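PDB 3TTY: beta-galactosidase, which hydrolyses terminal beta-D-galactosyl residues of beta-galactosides, using a TIM-barrel domain in which galactose is bound here. Local coordinates for residues F344-S350 with H358-H364; E307-G311 with K322-M327; G479-V483 with L601-Q605. One frame throughout, in Å; residues are numbered along the deposited sequence.

Interaction 1: residues F344-S350 with H358-H364. With GLA (alpha-D-galactopyranose), chain H.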
loop_
_atom_site.group_PDB
_atom_site.type_symbol
_atom_site.label_atom_id
_atom_site.label_comp_id
_atom_site.label_asym_id
_atom_site.label_seq_id
_atom_site.Cartn_x
_atom_site.Cartn_y
_atom_site.Cartn_z
ATOM N N PHE A 344 -11.510 -31.673 -10.723
ATOM C CA PHE A 344 -11.998 -30.341 -10.380
ATOM C C PHE A 344 -11.923 -30.069 -8.890
ATOM O O PHE A 344 -11.989 -30.994 -8.067
ATOM C CB PHE A 344 -13.500 -30.210 -10.737
ATOM C CG PHE A 344 -13.811 -30.323 -12.206
ATOM C CD1 PHE A 344 -13.460 -29.303 -13.087
ATOM C CD2 PHE A 344 -14.492 -31.434 -12.697
ATOM C CE1 PHE A 344 -13.749 -29.393 -14.439
ATOM C CE2 PHE A 344 -14.791 -31.540 -14.056
ATOM C CZ PHE A 344 -14.418 -30.515 -14.929
ATOM N N PHE A 345 -11.834 -28.787 -8.543
ATOM C CA PHE A 345 -12.476 -28.332 -7.318
ATOM C C PHE A 345 -13.713 -27.543 -7.753
ATOM O O PHE A 345 -13.591 -26.640 -8.582
ATOM C CB PHE A 345 -11.567 -27.437 -6.471
ATOM C CG PHE A 345 -12.174 -27.061 -5.142
ATOM C CD1 PHE A 345 -11.945 -27.838 -4.011
ATOM C CD2 PHE A 345 -13.005 -25.958 -5.031
ATOM C CE1 PHE A 345 -12.518 -27.513 -2.784
ATOM C CE2 PHE A 345 -13.587 -25.620 -3.806
ATOM C CZ PHE A 345 -13.341 -26.401 -2.683
ATOM N N GLN A 346 -14.905 -27.889 -7.264
ATOM C CA GLN A 346 -15.196 -29.136 -6.569
ATOM C C GLN A 346 -16.463 -29.713 -7.213
ATOM O O GLN A 346 -17.036 -29.099 -8.111
ATOM C CB GLN A 346 -15.402 -28.909 -5.068
ATOM C CG GLN A 346 -16.437 -27.832 -4.712
ATOM C CD GLN A 346 -16.676 -27.727 -3.203
ATOM O OE1 GLN A 346 -16.736 -28.738 -2.510
ATOM N NE2 GLN A 346 -16.811 -26.494 -2.692
ATOM N N LEU A 347 -16.906 -30.882 -6.758
ATOM C CA LEU A 347 -18.039 -31.551 -7.395
ATOM C C LEU A 347 -19.414 -30.933 -7.052
ATOM O O LEU A 347 -20.336 -30.965 -7.868
ATOM C CB LEU A 347 -18.000 -33.058 -7.121
ATOM C CG LEU A 347 -16.748 -33.758 -7.646
ATOM C CD1 LEU A 347 -16.913 -35.266 -7.655
ATOM C CD2 LEU A 347 -16.424 -33.243 -9.054
ATOM N N ARG A 348 -19.548 -30.360 -5.861
ATOM C CA ARG A 348 -20.781 -29.649 -5.501
ATOM C C ARG A 348 -20.478 -28.454 -4.599
ATOM O O ARG A 348 -19.769 -28.589 -3.608
ATOM C CB ARG A 348 -21.800 -30.582 -4.842
ATOM C CG ARG A 348 -22.660 -29.904 -3.792
ATOM C CD ARG A 348 -24.175 -30.105 -3.932
ATOM N NE ARG A 348 -24.645 -31.425 -4.375
ATOM C CZ ARG A 348 -25.912 -31.649 -4.750
ATOM N NH1 ARG A 348 -26.797 -30.659 -4.718
ATOM N NH2 ARG A 348 -26.311 -32.849 -5.148
ATOM N N ARG A 349 -21.020 -27.293 -4.954
ATOM C CA ARG A 349 -20.707 -26.036 -4.277
ATOM C C ARG A 349 -21.035 -26.065 -2.783
ATOM O O ARG A 349 -22.001 -26.698 -2.338
ATOM C CB ARG A 349 -21.390 -24.845 -4.979
ATOM C CG ARG A 349 -20.653 -24.385 -6.227
ATOM C CD ARG A 349 -21.443 -23.489 -7.193
ATOM N NE ARG A 349 -21.453 -22.097 -6.802
ATOM C CZ ARG A 349 -21.315 -21.054 -7.627
ATOM N NH1 ARG A 349 -21.159 -21.202 -8.935
ATOM N NH2 ARG A 349 -21.360 -19.834 -7.123
ATOM N N SER A 350 -20.177 -25.405 -2.014
ATOM C CA SER A 350 -20.384 -25.189 -0.587
ATOM C C SER A 350 -21.343 -24.021 -0.399
ATOM O O SER A 350 -21.721 -23.369 -1.370
ATOM C CB SER A 350 -19.055 -24.841 0.061
ATOM O OG SER A 350 -18.483 -23.744 -0.629
ATOM N N HIS A 358 -17.223 -20.246 -5.367
ATOM C CA HIS A 358 -16.385 -21.074 -6.226
ATOM C C HIS A 358 -17.278 -22.012 -7.052
ATOM O O HIS A 358 -18.248 -22.585 -6.540
ATOM C CB HIS A 358 -15.365 -21.884 -5.410
ATOM C CG HIS A 358 -14.215 -22.400 -6.225
ATOM N ND1 HIS A 358 -14.348 -23.432 -7.133
ATOM C CD2 HIS A 358 -12.915 -22.021 -6.277
ATOM C CE1 HIS A 358 -13.179 -23.665 -7.707
ATOM N NE2 HIS A 358 -12.295 -22.820 -7.210
ATOM N N GLY A 359 -16.949 -22.148 -8.331
ATOM C CA GLY A 359 -17.671 -23.028 -9.234
ATOM C C GLY A 359 -17.586 -24.495 -8.852
ATOM O O GLY A 359 -16.643 -24.933 -8.175
ATOM N N ALA A 360 -18.586 -25.258 -9.281
ATOM C CA ALA A 360 -18.604 -26.700 -9.069
ATOM C C ALA A 360 -19.395 -27.352 -10.193
ATOM O O ALA A 360 -20.092 -26.674 -10.945
ATOM C CB ALA A 360 -19.215 -27.040 -7.722
ATOM N N VAL A 361 -19.282 -28.668 -10.317
ATOM C CA VAL A 361 -20.061 -29.393 -11.311
ATOM C C VAL A 361 -21.556 -29.288 -11.000
ATOM O O VAL A 361 -22.356 -28.971 -11.876
ATOM C CB VAL A 361 -19.631 -30.846 -11.384
ATOM C CG1 VAL A 361 -20.570 -31.633 -12.290
ATOM C CG2 VAL A 361 -18.180 -30.918 -11.878
ATOM N N ILE A 362 -21.919 -29.531 -9.743
ATOM C CA ILE A 362 -23.283 -29.313 -9.268
ATOM C C ILE A 362 -23.334 -28.047 -8.405
ATOM O O ILE A 362 -22.588 -27.912 -7.423
ATOM C CB ILE A 362 -23.772 -30.488 -8.419
ATOM C CG1 ILE A 362 -23.677 -31.794 -9.209
ATOM C CG2 ILE A 362 -25.193 -30.227 -7.917
ATOM C CD1 ILE A 362 -23.848 -33.021 -8.334
ATOM N N GLU A 363 -24.222 -27.122 -8.754
ATOM C CA GLU A 363 -24.168 -25.803 -8.139
ATOM C C GLU A 363 -25.394 -25.499 -7.283
ATOM O O GLU A 363 -26.087 -26.429 -6.869
ATOM C CB GLU A 363 -23.791 -24.746 -9.183
ATOM C CG GLU A 363 -22.381 -25.061 -9.723
ATOM C CD GLU A 363 -21.828 -24.060 -10.727
ATOM O OE1 GLU A 363 -20.842 -23.364 -10.395
ATOM O OE2 GLU A 363 -22.335 -24.008 -11.872
ATOM N N HIS A 364 -25.625 -24.234 -6.942
ATOM C CA HIS A 364 -26.632 -23.932 -5.925
ATOM C C HIS A 364 -28.055 -24.286 -6.360
ATOM O O HIS A 364 -28.892 -24.593 -5.520
ATOM C CB HIS A 364 -26.532 -22.477 -5.432
ATOM C CG HIS A 364 -25.265 -22.184 -4.683
ATOM N ND1 HIS A 364 -24.587 -20.989 -4.801
ATOM C CD2 HIS A 364 -24.543 -22.940 -3.823
ATOM C CE1 HIS A 364 -23.506 -21.020 -4.044
ATOM N NE2 HIS A 364 -23.458 -22.193 -3.436
HETATM C C1 GLA H . -6.853 -24.708 -4.029
HETATM C C2 GLA H . -7.260 -25.675 -2.890
HETATM C C3 GLA H . -8.735 -26.105 -2.965
HETATM C C4 GLA H . -9.574 -24.850 -3.157
HETATM C C5 GLA H . -9.062 -24.076 -4.376
HETATM C C6 GLA H . -9.971 -22.860 -4.594
HETATM O O1 GLA H . -6.768 -25.293 -5.341
HETATM O O2 GLA H . -6.441 -26.833 -2.912
HETATM O O3 GLA H . -9.165 -26.761 -1.759
HETATM O O4 GLA H . -9.396 -24.064 -1.986
HETATM O O5 GLA H . -7.739 -23.599 -4.107
HETATM O O6 GLA H . -9.782 -22.334 -5.915
HETATM O O HOH W 1 -18.065 -23.974 -4.114
HETATM O O HOH W 2 -26.399 -27.765 -4.595
#

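Interaction 2: residues E307-G311 with K322-M327. With GLA (alpha-D-galactopyranose), chain H.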
loop_
_atom_site.group_PDB
_atom_site.type_symbol
_atom_site.label_atom_id
_atom_site.label_comp_id
_atom_site.label_asym_id
_atom_site.label_seq_id
_atom_site.Cartn_x
_atom_site.Cartn_y
_atom_site.Cartn_z
ATOM N N GLU A 307 -6.771 -30.317 -9.552
ATOM C CA GLU A 307 -7.859 -29.341 -9.563
ATOM C C GLU A 307 -7.807 -28.321 -10.694
ATOM O O GLU A 307 -6.761 -28.060 -11.299
ATOM C CB GLU A 307 -7.925 -28.550 -8.255
ATOM C CG GLU A 307 -7.861 -29.340 -6.975
ATOM C CD GLU A 307 -7.666 -28.405 -5.803
ATOM O OE1 GLU A 307 -8.115 -27.250 -5.931
ATOM O OE2 GLU A 307 -7.065 -28.801 -4.772
ATOM N N GLN A 308 -8.973 -27.732 -10.920
ATOM C CA GLN A 308 -9.208 -26.598 -11.797
ATOM C C GLN A 308 -10.683 -26.325 -11.518
ATOM O O GLN A 308 -11.401 -27.221 -11.063
ATOM C CB GLN A 308 -9.008 -26.967 -13.277
ATOM C CG GLN A 308 -10.003 -28.008 -13.807
ATOM C CD GLN A 308 -9.838 -28.317 -15.299
ATOM O OE1 GLN A 308 -9.062 -27.682 -16.001
ATOM N NE2 GLN A 308 -10.579 -29.302 -15.775
ATOM N N THR A 309 -11.161 -25.115 -11.755
ATOM C CA THR A 309 -12.588 -24.900 -11.561
ATOM C C THR A 309 -13.369 -25.311 -12.815
ATOM O O THR A 309 -12.873 -25.159 -13.936
ATOM C CB THR A 309 -12.913 -23.451 -11.170
ATOM O OG1 THR A 309 -14.329 -23.265 -11.202
ATOM C CG2 THR A 309 -12.258 -22.477 -12.124
ATOM N N PRO A 310 -14.571 -25.877 -12.633
ATOM C CA PRO A 310 -15.434 -26.115 -13.804
ATOM C C PRO A 310 -16.043 -24.819 -14.363
ATOM O O PRO A 310 -16.542 -24.819 -15.488
ATOM C CB PRO A 310 -16.528 -27.058 -13.266
ATOM C CG PRO A 310 -16.464 -26.947 -11.788
ATOM C CD PRO A 310 -15.054 -26.570 -11.422
ATOM N N GLY A 311 -15.998 -23.734 -13.588
ATOM C CA GLY A 311 -16.505 -22.444 -14.033
ATOM C C GLY A 311 -15.703 -21.260 -13.501
ATOM O O GLY A 311 -14.615 -20.957 -14.000
ATOM N N LYS A 322 -15.790 -18.969 -17.308
ATOM C CA LYS A 322 -15.150 -19.577 -18.471
ATOM C C LYS A 322 -16.191 -19.596 -19.582
ATOM O O LYS A 322 -17.259 -20.182 -19.408
ATOM C CB LYS A 322 -14.707 -21.019 -18.162
ATOM C CG LYS A 322 -13.535 -21.128 -17.196
ATOM C CD LYS A 322 -13.128 -22.577 -16.874
ATOM C CE LYS A 322 -11.824 -22.612 -16.056
ATOM N NZ LYS A 322 -11.326 -23.981 -15.675
ATOM N N ARG A 323 -15.896 -18.958 -20.714
ATOM C CA ARG A 323 -16.842 -18.928 -21.824
ATOM C C ARG A 323 -17.072 -20.344 -22.349
ATOM O O ARG A 323 -16.273 -21.249 -22.100
ATOM C CB ARG A 323 -16.353 -18.030 -22.981
ATOM C CG ARG A 323 -15.751 -16.686 -22.613
ATOM C CD ARG A 323 -16.730 -15.625 -22.157
ATOM N NE ARG A 323 -16.677 -15.490 -20.709
ATOM C CZ ARG A 323 -17.028 -14.405 -20.020
ATOM N NH1 ARG A 323 -17.458 -13.319 -20.634
ATOM N NH2 ARG A 323 -16.936 -14.413 -18.693
ATOM N N PRO A 324 -18.172 -20.542 -23.090
ATOM C CA PRO A 324 -18.517 -21.862 -23.623
ATOM C C PRO A 324 -17.329 -22.562 -24.281
ATOM O O PRO A 324 -16.682 -21.970 -25.136
ATOM C CB PRO A 324 -19.586 -21.534 -24.674
ATOM C CG PRO A 324 -20.258 -20.326 -24.136
ATOM C CD PRO A 324 -19.192 -19.529 -23.422
ATOM N N GLY A 325 -17.066 -23.807 -23.887
ATOM C CA GLY A 325 -15.989 -24.585 -24.465
ATOM C C GLY A 325 -14.621 -24.348 -23.825
ATOM O O GLY A 325 -13.688 -25.123 -24.042
ATOM N N VAL A 326 -14.494 -23.286 -23.031
ATOM C CA VAL A 326 -13.187 -22.939 -22.485
ATOM C C VAL A 326 -12.752 -23.926 -21.412
ATOM O O VAL A 326 -11.588 -24.307 -21.354
ATOM C CB VAL A 326 -13.126 -21.484 -21.993
ATOM C CG1 VAL A 326 -11.876 -21.243 -21.153
ATOM C CG2 VAL A 326 -13.149 -20.544 -23.186
ATOM N N MET A 327 -13.691 -24.353 -20.582
ATOM C CA MET A 327 -13.393 -25.367 -19.577
ATOM C C MET A 327 -12.796 -26.599 -20.255
ATOM O O MET A 327 -11.816 -27.184 -19.774
ATOM C CB MET A 327 -14.661 -25.719 -18.782
ATOM C CG MET A 327 -14.458 -26.687 -17.612
ATOM S SD MET A 327 -14.200 -28.401 -18.125
ATOM C CE MET A 327 -15.770 -28.723 -18.935
HETATM C C1 GLA H . -6.853 -24.708 -4.029
HETATM C C2 GLA H . -7.260 -25.675 -2.890
HETATM C C3 GLA H . -8.735 -26.105 -2.965
HETATM C C4 GLA H . -9.574 -24.850 -3.157
HETATM C C5 GLA H . -9.062 -24.076 -4.376
HETATM C C6 GLA H . -9.971 -22.860 -4.594
HETATM O O1 GLA H . -6.768 -25.293 -5.341
HETATM O O2 GLA H . -6.441 -26.833 -2.912
HETATM O O3 GLA H . -9.165 -26.761 -1.759
HETATM O O4 GLA H . -9.396 -24.064 -1.986
HETATM O O5 GLA H . -7.739 -23.599 -4.107
HETATM O O6 GLA H . -9.782 -22.334 -5.915
HETATM O O HOH W 3 -10.771 -26.123 -17.461
HETATM O O HOH W 4 -9.389 -23.542 -13.230
#

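Interaction 3: residues G479-V483 with L601-Q605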
loop_
_atom_site.group_PDB
_atom_site.type_symbol
_atom_site.label_atom_id
_atom_site.label_comp_id
_atom_site.label_asym_id
_atom_site.label_seq_id
_atom_site.Cartn_x
_atom_site.Cartn_y
_atom_site.Cartn_z
ATOM N N GLY A 479 27.914 -31.081 -29.061
ATOM C CA GLY A 479 27.167 -30.623 -30.216
ATOM C C GLY A 479 25.886 -29.848 -29.946
ATOM O O GLY A 479 25.228 -29.399 -30.888
ATOM N N GLY A 480 25.534 -29.680 -28.675
ATOM C CA GLY A 480 24.300 -29.005 -28.314
ATOM C C GLY A 480 24.423 -27.506 -28.445
ATOM O O GLY A 480 25.532 -26.991 -28.530
ATOM N N THR A 481 23.299 -26.794 -28.494
ATOM C CA THR A 481 23.378 -25.348 -28.328
ATOM C C THR A 481 22.802 -24.885 -26.987
ATOM O O THR A 481 21.782 -25.401 -26.487
ATOM C CB THR A 481 22.864 -24.505 -29.550
ATOM O OG1 THR A 481 21.710 -23.744 -29.195
ATOM C CG2 THR A 481 22.575 -25.356 -30.723
ATOM N N PHE A 482 23.505 -23.940 -26.382
ATOM C CA PHE A 482 23.122 -23.453 -25.073
ATOM C C PHE A 482 22.879 -21.966 -25.185
ATOM O O PHE A 482 23.629 -21.264 -25.864
ATOM C CB PHE A 482 24.227 -23.751 -24.057
ATOM C CG PHE A 482 23.924 -23.273 -22.661
ATOM C CD1 PHE A 482 23.028 -23.951 -21.864
ATOM C CD2 PHE A 482 24.551 -22.147 -22.151
ATOM C CE1 PHE A 482 22.754 -23.504 -20.576
ATOM C CE2 PHE A 482 24.289 -21.701 -20.875
ATOM C CZ PHE A 482 23.389 -22.375 -20.083
ATOM N N VAL A 483 21.822 -21.486 -24.535
ATOM C CA VAL A 483 21.519 -20.058 -24.546
ATOM C C VAL A 483 21.433 -19.501 -23.129
ATOM O O VAL A 483 20.760 -20.069 -22.276
ATOM C CB VAL A 483 20.180 -19.776 -25.263
ATOM C CG1 VAL A 483 19.891 -18.263 -25.289
ATOM C CG2 VAL A 483 20.195 -20.363 -26.668
ATOM N N LEU A 601 17.919 -20.822 -34.057
ATOM C CA LEU A 601 18.514 -21.859 -33.226
ATOM C C LEU A 601 17.934 -23.221 -33.555
ATOM O O LEU A 601 18.667 -24.199 -33.619
ATOM C CB LEU A 601 18.349 -21.532 -31.737
ATOM C CG LEU A 601 19.011 -20.217 -31.301
ATOM C CD1 LEU A 601 19.300 -20.209 -29.811
ATOM C CD2 LEU A 601 20.299 -19.951 -32.081
ATOM N N CYS A 602 16.623 -23.280 -33.788
ATOM C CA CYS A 602 15.976 -24.550 -34.115
ATOM C C CYS A 602 16.381 -25.073 -35.505
ATOM O O CYS A 602 16.654 -26.261 -35.679
ATOM C CB CYS A 602 14.447 -24.440 -34.003
ATOM S SG CYS A 602 13.826 -24.140 -32.312
ATOM N N GLU A 603 16.417 -24.193 -36.496
ATOM C CA GLU A 603 16.842 -24.618 -37.826
ATOM C C GLU A 603 18.272 -25.143 -37.764
ATOM O O GLU A 603 18.595 -26.153 -38.375
ATOM C CB GLU A 603 16.748 -23.483 -38.847
ATOM C CG GLU A 603 17.138 -23.924 -40.257
ATOM C CD GLU A 603 17.276 -22.767 -41.244
ATOM O OE1 GLU A 603 17.738 -23.013 -42.384
ATOM O OE2 GLU A 603 16.927 -21.617 -40.888
ATOM N N GLU A 604 19.124 -24.448 -37.015
ATOM C CA GLU A 604 20.531 -24.821 -36.909
ATOM C C GLU A 604 20.670 -26.263 -36.455
ATOM O O GLU A 604 21.533 -26.989 -36.927
ATOM C CB GLU A 604 21.235 -23.903 -35.917
ATOM C CG GLU A 604 22.712 -24.173 -35.754
ATOM C CD GLU A 604 23.386 -23.088 -34.944
ATOM O OE1 GLU A 604 22.728 -22.563 -34.016
ATOM O OE2 GLU A 604 24.553 -22.747 -35.236
ATOM N N GLN A 605 19.804 -26.672 -35.537
ATOM C CA GLN A 605 19.865 -28.007 -34.980
ATOM C C GLN A 605 18.871 -28.924 -35.678
ATOM O O GLN A 605 18.591 -30.033 -35.207
ATOM C CB GLN A 605 19.592 -27.950 -33.471
ATOM C CG GLN A 605 20.751 -27.356 -32.667
ATOM C CD GLN A 605 21.874 -28.358 -32.457
ATOM O OE1 GLN A 605 21.797 -29.504 -32.904
ATOM N NE2 GLN A 605 22.914 -27.941 -31.754
#

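Interaction 1: residues F344-S350 with H358-H364
Phe-345 and His-358 meet edge-to-face beside the bound galactose: the Phe-345 edge turns CD2 over the rim of the imidazole face, 3.5 Å from His-358 CE1, with the planes at 88°. One face of Phe-345 lies on galactose C4; Gln-346 CB, just past a cis peptide bond, covers the other. His-358 NE2 gives the sugar O6 a weak bond, while ND1 donates to Gly-359 O at 2.9 Å in the ring plane, fixing the rotation of the imidazole. Behind this pair the two backbones join: Ile-362 N binds Leu-347 O at 2.8 Å and Arg-349 N binds Ile-362 O at 3.0 Å. Bent at chi3 (82°), Arg-349 brings NH1 to Glu-363 OE1 at 2.6 Å in a salt bridge; Ala-360 N binds that oxygen from the opposite carboxylate face. A leucine at Arg-349 would probably leave the Glu-363 charge without this mate and its carboxylate freer to turn. His-364 NE2 donates to Ser-350 O in its own ring plane, and its ND1 bonds Tyr-502 OH of the second subunit. The loop follows barrel strand 339-344: Leu-347 packs on helix 22-35, where Arg-348 salt-bridges Asp-28, and Val-361 on helix 371-386.

Interaction 2: residues E307-G311 with K322-M327
Lys-322 leaves its backbone with CG anti to the carbonyl carbon (chi1 -70°) and runs fully extended from there, which carries NZ across to Thr-309 O at 2.6 Å. The ammonium meets this oxygen in the carbonyl plane. Met-327 instead has CG anti to its backbone N (chi1 -175°), setting CG 3.5 Å from Pro-310 O, before the chain bends at chi2 and chi3.

On the way to Thr-309 the lysine methylenes pass Gly-311 O, with CG of Lys-322 3.4 Å from it. The Thr-309 methyl CG2 slides past in the other direction, 4.0 Å from Lys-322 CE. Thr-309 OG1 accepts from Gly-311 N at 2.9 Å, an ST turn, and bonds with Val-312 O as well. Two waters also accept from Lys-322 NZ. One, 2.8 Å from NZ, donates to Met-327 O and weakly to Gln-308 OE1; the other also accepts from Thr-309 N. Gln-308 NE2 is tied to Ser-331 OG on helix 326-336, whose N-cap is Gly-325.

Glu-307, at the end of barrel strand 303-307, takes no part in the lysine contact and binds the galactose. Its OE2 accepts from sugar O2 at 2.8 Å, and Tyr-277 OH bonds OE1; the approach of sugar O1 to OE1 is modelled very short, so its exact length is doubtful. A glutamate at the end of the seventh barrel strand is consistent with the nucleophile position of related TIM-barrel glycosidases.

Lys-322 thus places a positive charge in a buried setting where one carbonyl and two waters grip it. The charge is likely to polarise the Thr-309 carbonyl, and the bond ties the loop behind the sugar-binding acid to the approach to helix 326-336.

Interaction 3: residues G479-V483 with L601-Q605
The backbone of 479-483 leaves helix 468-477 through a Schellman motif at Gly-479, with phi at 125°, and enters strand 481-485, which passes helix 591-604 with Thr-481 and Leu-601 nearest, their CA atoms 7.7 Å apart. A side chain at Gly-479 would be jammed against the preceding carbonyl oxygen, so the turn itself calls for glycine. Strands 455-458 and 481-485, parallel neighbours joined by helix 468-477, form a beta-alpha-beta crossover in an alpha/beta domain, consistent with its kinship to the class I glutaminase-like folds.

Thr-481 and Val-483 point toward helix 591-604, whereas Phe-482 between them points away and packs on Val-472 and Val-476 of helix 468-477. The two helices therefore cover opposite faces of the strand. At the end of helix 591-604, Gln-605 reaches back with a chain bent at chi2 (-79°), which turns its amide toward the Schellman glycine. NE2 donates to Gly-479 O at 2.9 Å; the exact place of this nitrogen is less sure, as it is modelled too near the Thr-481 methyl. OE1 of the same amide bonds with Lys-454 NZ.

Glu-604 lies at the border of the contact, with only its OE1 approaching Thr-481. Its carboxylate is engaged elsewhere, OE2 in a salt bridge with Arg-574 and OE1 in a hydrogen bond with Tyr-583 OH. Leu-601 also touches Tyr-583 of the neighbouring strand 580-585. Deeper in, the branches of Leu-601 and Val-483 cross at a slant and press close, Leu-601 CD1 lying 3.3 Å from Val-483 CG2, tighter than usual van der Waals contact.

Overall arrangement
Interactions 1 and 2 are both buried, in loops that follow neighbouring barrel strands 339-344 and 303-307, and share the galactose site. They touch directly: Phe-345 N lies 3.0 Å from Gln-308 O, a probable hydrogen bond, and Pro-310 packs on Phe-345 and Ala-360. Interaction 3 is partly buried, in the trimerisation domain, its centre about 47 and 38 Å from the centres of interactions 1 and 2. The chemistry follows place. Loops near the sugar rely on backbone bonds, a salt bridge, a lysine and ordered waters; the strand-helix contact relies on aliphatic packing and one glutamine amide. The barrel contacts also reach the second subunit, whereas no other chain touches interaction 3.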